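Long-range contacts in alkaline phosphatase (Thermus thermophilus, PDB 7KWD), which probably hydrolyses phosphate monoesters as a homodimeric enzyme that carries zinc and magnesium ions: residues R62-R67 against G338-E343; Y326-S331 against R423-W428. All blocks are in the same frame, centred on the assembly; numbering follows the deposited sequence.

Both contacts lie more than 20 Å from the centre of the chain, on the same side of it, with their centres about 15 Å apart, yet they differ in burial and in chemistry. Interaction 1 is a surface contact between the end of helix 51-65 and the short helix 337-340, where charged side chains meet in salt bridges. Interaction 2 is buried and joins the loop after strand 310-325, which leads on to that same helix 337-340, to the turn before strand 426-428 through backbone and amide hydrogen bonds and an aromatic ring. The two adjoin: Leu341 and Leu342 pack on Pro424, and Gly338 N lies 2.9 Å from Asn425 OD1. Each also touches the second subunit.

Interaction 1: residues R62-R67 against G338-E343; sequences RRRQGR and GVDLLE
Arg63 and Asp340 form a side-on, two-pronged salt bridge. Arg63 NE reaches Asp340 OD1 at 2.8 Å and Arg63 NH2 reaches Asp340 OD2, also at 2.8 Å; each oxygen lies in the guanidinium plane and is met on its syn side, somewhat out of the carboxylate plane. Two nearly straight bonds, one to each oxygen, hold the groups against rotation, with their planes 26° apart. An extended arginine suits this place: CG is anti to the backbone N (chi1 -175°), and the chain runs straight on to NE.

Arg64 makes looser, mainly electrostatic contacts. Bent at chi2 and chi3, its chain brings one guanidinium face over Asp340 OD1, with NE 3.2 Å from that oxygen but no N-H aimed at it. Its NH2 lies 2.8 Å from Glu343 OE2, a salt bridge whose hydrogen bond is weak because the N-H is poorly aligned; the two planes are almost perpendicular, at 87°. Asp340 OD1 therefore faces two arginines, whose charges would be expected to favour its ionised form.

The apolar share is small: Val339 CG1 lies 4.1 Å from Arg64 CG, and this valine also packs on Tyr60. Outside the pair, Arg63 touches Tyr91 of the second subunit. The four charged residues make up a salt-bridge network linking the end of helix 51-65 to helix 337-340 and the type I turn Asp340-Glu343, away from the metal sites.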
loop_
_atom_site.group_PDB
_atom_site.type_symbol
_atom_site.label_atom_id
_atom_site.label_comp_id
_atom_site.label_asym_id
_atom_site.label_seq_id
_atom_site.Cartn_x
_atom_site.Cartn_y
_atom_site.Cartn_z
ATOM N N ARG A 62 -19.053 0.359 4.047
ATOM C CA ARG A 62 -20.042 -0.430 3.323
ATOM C C ARG A 62 -20.657 -1.482 4.233
ATOM O O ARG A 62 -21.881 -1.544 4.397
ATOM C CB ARG A 62 -19.411 -1.092 2.105
ATOM C CG ARG A 62 -19.298 -0.158 0.895
ATOM C CD ARG A 62 -18.244 -0.696 -0.124
ATOM N NE ARG A 62 -18.279 0.056 -1.383
ATOM C CZ ARG A 62 -19.177 -0.136 -2.339
ATOM N NH1 ARG A 62 -20.138 -1.061 -2.228
ATOM N NH2 ARG A 62 -19.132 0.621 -3.414
ATOM N N ARG A 63 -19.799 -2.284 4.882
ATOM C CA ARG A 63 -20.254 -3.450 5.625
ATOM C C ARG A 63 -20.941 -3.091 6.939
ATOM O O ARG A 63 -21.911 -3.752 7.329
ATOM C CB ARG A 63 -19.054 -4.350 5.888
ATOM C CG ARG A 63 -19.393 -5.641 6.546
ATOM C CD ARG A 63 -18.174 -6.533 6.570
ATOM N NE ARG A 63 -18.339 -7.656 7.475
ATOM C CZ ARG A 63 -18.569 -8.911 7.088
ATOM N NH1 ARG A 63 -18.662 -9.226 5.799
ATOM N NH2 ARG A 63 -18.677 -9.866 8.002
ATOM N N ARG A 64 -20.432 -2.098 7.675
ATOM C CA ARG A 64 -20.975 -1.818 8.996
ATOM C C ARG A 64 -21.821 -0.570 9.054
ATOM O O ARG A 64 -22.542 -0.366 10.040
ATOM C CB ARG A 64 -19.872 -1.629 10.047
ATOM C CG ARG A 64 -18.793 -2.671 10.088
ATOM C CD ARG A 64 -19.360 -4.040 10.049
ATOM N NE ARG A 64 -20.019 -4.402 11.299
ATOM C CZ ARG A 64 -21.135 -5.120 11.376
ATOM N NH1 ARG A 64 -21.760 -5.541 10.273
ATOM N NH2 ARG A 64 -21.626 -5.416 12.573
ATOM N N GLN A 65 -21.699 0.313 8.080
ATOM C CA GLN A 65 -22.540 1.500 8.053
ATOM C C GLN A 65 -23.445 1.525 6.838
ATOM O O GLN A 65 -24.211 2.466 6.690
ATOM C CB GLN A 65 -21.656 2.745 8.112
ATOM C CG GLN A 65 -20.752 2.761 9.374
ATOM C CD GLN A 65 -19.949 4.045 9.530
ATOM O OE1 GLN A 65 -19.684 4.735 8.560
ATOM N NE2 GLN A 65 -19.569 4.369 10.765
ATOM N N GLY A 66 -23.388 0.502 5.994
ATOM C CA GLY A 66 -24.237 0.467 4.801
ATOM C C GLY A 66 -24.132 1.697 3.933
ATOM O O GLY A 66 -25.134 2.140 3.354
ATOM N N ARG A 67 -22.929 2.263 3.813
ATOM C CA ARG A 67 -22.709 3.479 3.016
ATOM C C ARG A 67 -21.401 3.343 2.243
ATOM O O ARG A 67 -20.463 2.663 2.681
ATOM C CB ARG A 67 -22.638 4.734 3.912
ATOM C CG ARG A 67 -21.469 4.597 4.931
ATOM C CD ARG A 67 -21.264 5.748 5.895
ATOM N NE ARG A 67 -20.342 6.686 5.295
ATOM C CZ ARG A 67 -19.219 7.118 5.845
ATOM N NH1 ARG A 67 -18.829 6.731 7.053
ATOM N NH2 ARG A 67 -18.489 7.988 5.164
ATOM N N GLY A 338 -12.432 -9.137 10.896
ATOM C CA GLY A 338 -11.662 -8.068 11.509
ATOM C C GLY A 338 -12.305 -6.706 11.364
ATOM O O GLY A 338 -12.094 -5.822 12.193
ATOM N N VAL A 339 -13.060 -6.505 10.289
ATOM C CA VAL A 339 -13.790 -5.261 10.111
ATOM C C VAL A 339 -14.921 -5.176 11.119
ATOM O O VAL A 339 -15.123 -4.150 11.778
ATOM C CB VAL A 339 -14.306 -5.169 8.661
ATOM C CG1 VAL A 339 -15.226 -3.987 8.464
ATOM C CG2 VAL A 339 -13.092 -5.102 7.651
ATOM N N ASP A 340 -15.709 -6.248 11.231
ATOM C CA ASP A 340 -16.764 -6.265 12.235
ATOM C C ASP A 340 -16.203 -5.997 13.615
ATOM O O ASP A 340 -16.788 -5.246 14.400
ATOM C CB ASP A 340 -17.480 -7.604 12.239
ATOM C CG ASP A 340 -18.132 -7.928 10.925
ATOM O OD1 ASP A 340 -18.523 -6.988 10.195
ATOM O OD2 ASP A 340 -18.250 -9.135 10.638
ATOM N N LEU A 341 -15.051 -6.581 13.922
ATOM C CA LEU A 341 -14.468 -6.509 15.261
ATOM C C LEU A 341 -13.980 -5.109 15.629
ATOM O O LEU A 341 -13.601 -4.884 16.783
ATOM C CB LEU A 341 -13.314 -7.510 15.343
ATOM C CG LEU A 341 -13.450 -8.897 15.964
ATOM C CD1 LEU A 341 -14.867 -9.200 16.346
ATOM C CD2 LEU A 341 -12.888 -9.988 15.092
ATOM N N LEU A 342 -13.992 -4.162 14.691
ATOM C CA LEU A 342 -13.690 -2.783 15.033
ATOM C C LEU A 342 -14.888 -2.060 15.601
ATOM O O LEU A 342 -14.711 -1.064 16.320
ATOM C CB LEU A 342 -13.175 -2.022 13.803
ATOM C CG LEU A 342 -11.871 -2.532 13.205
ATOM C CD1 LEU A 342 -11.256 -1.514 12.229
ATOM C CD2 LEU A 342 -10.837 -2.846 14.275
ATOM N N GLU A 343 -16.106 -2.504 15.278
ATOM C CA GLU A 343 -17.274 -1.739 15.698
ATOM C C GLU A 343 -17.410 -1.674 17.220
ATOM O O GLU A 343 -17.914 -0.649 17.714
ATOM C CB GLU A 343 -18.554 -2.324 15.073
ATOM C CG GLU A 343 -19.815 -1.465 15.350
ATOM C CD GLU A 343 -21.059 -1.900 14.527
ATOM O OE1 GLU A 343 -21.998 -1.091 14.358
ATOM O OE2 GLU A 343 -21.096 -3.053 14.053
#

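Interaction 2: residues Y326-S331 against R423-W428; sequences YGAGRS and RPNIGW
Asn425 grips both backbone polar groups of Tyr326, using its own carbonyl O and its side-chain ND2. Tyr326 N donates to Asn425 O at 2.9 Å, and Asn425 ND2 returns a bond to Tyr326 O at 2.7 Å, with that oxygen in the amide plane. Asn425 CG lies between its backbone N and carbonyl carbon (chi1 51°), turning the amide to Tyr326 O. Asparagine suits the place, since its amide N-H groups serve this oxygen and also Ser335 O.

The Tyr326 ring lies with one face against Asn425, whose O sits over the rim and whose CB makes a CH-pi contact 3.8 Å from the centroid. At the ring edge, Gly427 N is 3.4 Å from Tyr326 CD2; glycine fits here because a CB would point at the ring. Ala328 CB packs against the Asn425 amide.

Farther out, a water donates to both Tyr326 OH and Pro424 O, and Gln415 OE1 is hydrogen-bonded to the same hydroxyl. Asn425 centres an inverse gamma turn leading into strand 426-428. That strand pairs antiparallel with strand 310-325, and the contact continues the pairing by one backbone bond, while Ile426 turns away to pack on Leu325 and on Ala283 of helix 283-306.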
loop_
_atom_site.group_PDB
_atom_site.type_symbol
_atom_site.label_atom_id
_atom_site.label_comp_id
_atom_site.label_asym_id
_atom_site.label_seq_id
_atom_site.Cartn_x
_atom_site.Cartn_y
_atom_site.Cartn_z
ATOM N N TYR A 326 -5.668 -8.692 6.912
ATOM C CA TYR A 326 -4.945 -9.787 6.289
ATOM C C TYR A 326 -5.790 -11.054 6.260
ATOM O O TYR A 326 -6.788 -11.181 6.964
ATOM C CB TYR A 326 -3.603 -10.058 7.005
ATOM C CG TYR A 326 -3.735 -10.479 8.457
ATOM C CD1 TYR A 326 -4.109 -11.778 8.792
ATOM C CD2 TYR A 326 -3.442 -9.585 9.493
ATOM C CE1 TYR A 326 -4.230 -12.159 10.142
ATOM C CE2 TYR A 326 -3.554 -9.961 10.813
ATOM C CZ TYR A 326 -3.956 -11.253 11.134
ATOM O OH TYR A 326 -4.063 -11.595 12.467
ATOM N N GLY A 327 -5.346 -11.986 5.418
ATOM C CA GLY A 327 -6.126 -13.182 5.151
ATOM C C GLY A 327 -6.229 -14.039 6.395
ATOM O O GLY A 327 -5.226 -14.320 7.053
ATOM N N ALA A 328 -7.451 -14.462 6.713
ATOM C CA ALA A 328 -7.782 -15.191 7.929
ATOM C C ALA A 328 -8.783 -16.301 7.625
ATOM O O ALA A 328 -9.779 -16.091 6.923
ATOM C CB ALA A 328 -8.361 -14.240 8.974
ATOM N N GLY A 329 -8.522 -17.485 8.164
ATOM C CA GLY A 329 -9.421 -18.605 7.999
ATOM C C GLY A 329 -9.062 -19.452 6.797
ATOM O O GLY A 329 -8.181 -19.124 5.996
ATOM N N ARG A 330 -9.763 -20.580 6.674
ATOM C CA ARG A 330 -9.600 -21.444 5.515
ATOM C C ARG A 330 -9.878 -20.645 4.241
ATOM O O ARG A 330 -10.936 -20.040 4.095
ATOM C CB ARG A 330 -10.549 -22.650 5.619
ATOM C CG ARG A 330 -10.573 -23.553 4.379
ATOM C CD ARG A 330 -11.628 -24.687 4.451
ATOM N NE ARG A 330 -12.986 -24.259 4.084
ATOM C CZ ARG A 330 -13.390 -23.943 2.846
ATOM N NH1 ARG A 330 -12.536 -23.997 1.822
ATOM N NH2 ARG A 330 -14.654 -23.565 2.634
ATOM N N SER A 331 -8.927 -20.662 3.315
ATOM C CA SER A 331 -9.043 -19.913 2.052
ATOM C C SER A 331 -9.292 -18.416 2.272
ATOM O O SER A 331 -9.822 -17.739 1.395
ATOM C CB SER A 331 -10.148 -20.497 1.166
ATOM O OG SER A 331 -9.915 -21.859 0.896
ATOM N N ARG A 423 -10.118 -11.648 17.438
ATOM C CA ARG A 423 -9.710 -10.254 17.525
ATOM C C ARG A 423 -9.286 -9.827 16.134
ATOM O O ARG A 423 -9.013 -10.678 15.271
ATOM C CB ARG A 423 -8.581 -10.080 18.545
ATOM C CG ARG A 423 -8.837 -10.848 19.837
ATOM C CD ARG A 423 -7.515 -11.121 20.471
ATOM N NE ARG A 423 -7.634 -11.489 21.870
ATOM C CZ ARG A 423 -6.592 -11.819 22.618
ATOM N NH1 ARG A 423 -5.382 -11.839 22.078
ATOM N NH2 ARG A 423 -6.757 -12.136 23.894
ATOM N N PRO A 424 -9.239 -8.527 15.860
ATOM C CA PRO A 424 -9.072 -8.081 14.472
ATOM C C PRO A 424 -7.839 -8.680 13.817
ATOM O O PRO A 424 -6.738 -8.587 14.346
ATOM C CB PRO A 424 -8.960 -6.557 14.598
ATOM C CG PRO A 424 -9.732 -6.215 15.847
ATOM C CD PRO A 424 -9.440 -7.390 16.791
ATOM N N ASN A 425 -8.050 -9.312 12.645
ATOM C CA ASN A 425 -6.978 -9.744 11.761
ATOM C C ASN A 425 -6.394 -8.570 10.960
ATOM O O ASN A 425 -6.335 -8.586 9.724
ATOM C CB ASN A 425 -7.474 -10.846 10.834
ATOM C CG ASN A 425 -8.759 -10.490 10.128
ATOM O OD1 ASN A 425 -9.759 -10.148 10.757
ATOM N ND2 ASN A 425 -8.739 -10.568 8.801
ATOM N N ILE A 426 -5.915 -7.567 11.699
ATOM C CA ILE A 426 -5.174 -6.423 11.157
ATOM C C ILE A 426 -3.789 -6.425 11.806
ATOM O O ILE A 426 -3.667 -6.349 13.032
ATOM C CB ILE A 426 -5.900 -5.090 11.425
ATOM C CG1 ILE A 426 -7.358 -5.190 10.995
ATOM C CG2 ILE A 426 -5.220 -3.939 10.674
ATOM C CD1 ILE A 426 -8.273 -4.154 11.565
ATOM N N GLY A 427 -2.747 -6.563 10.989
ATOM C CA GLY A 427 -1.386 -6.515 11.465
ATOM C C GLY A 427 -0.666 -5.292 10.919
ATOM O O GLY A 427 -1.222 -4.530 10.129
ATOM N N TRP A 428 0.600 -5.148 11.331
ATOM C CA TRP A 428 1.351 -3.908 11.146
ATOM C C TRP A 428 2.785 -4.228 10.759
ATOM O O TRP A 428 3.419 -5.081 11.385
ATOM C CB TRP A 428 1.358 -3.057 12.429
ATOM C CG TRP A 428 0.006 -2.751 12.846
ATOM C CD1 TRP A 428 -0.808 -3.544 13.580
ATOM C CD2 TRP A 428 -0.747 -1.577 12.532
ATOM N NE1 TRP A 428 -2.028 -2.939 13.757
ATOM C CE2 TRP A 428 -2.024 -1.731 13.119
ATOM C CE3 TRP A 428 -0.469 -0.412 11.821
ATOM C CZ2 TRP A 428 -3.019 -0.765 13.020
ATOM C CZ3 TRP A 428 -1.470 0.552 11.696
ATOM C CH2 TRP A 428 -2.733 0.367 12.294
HETATM O O HOH W 1 -4.120 -9.909 14.538
#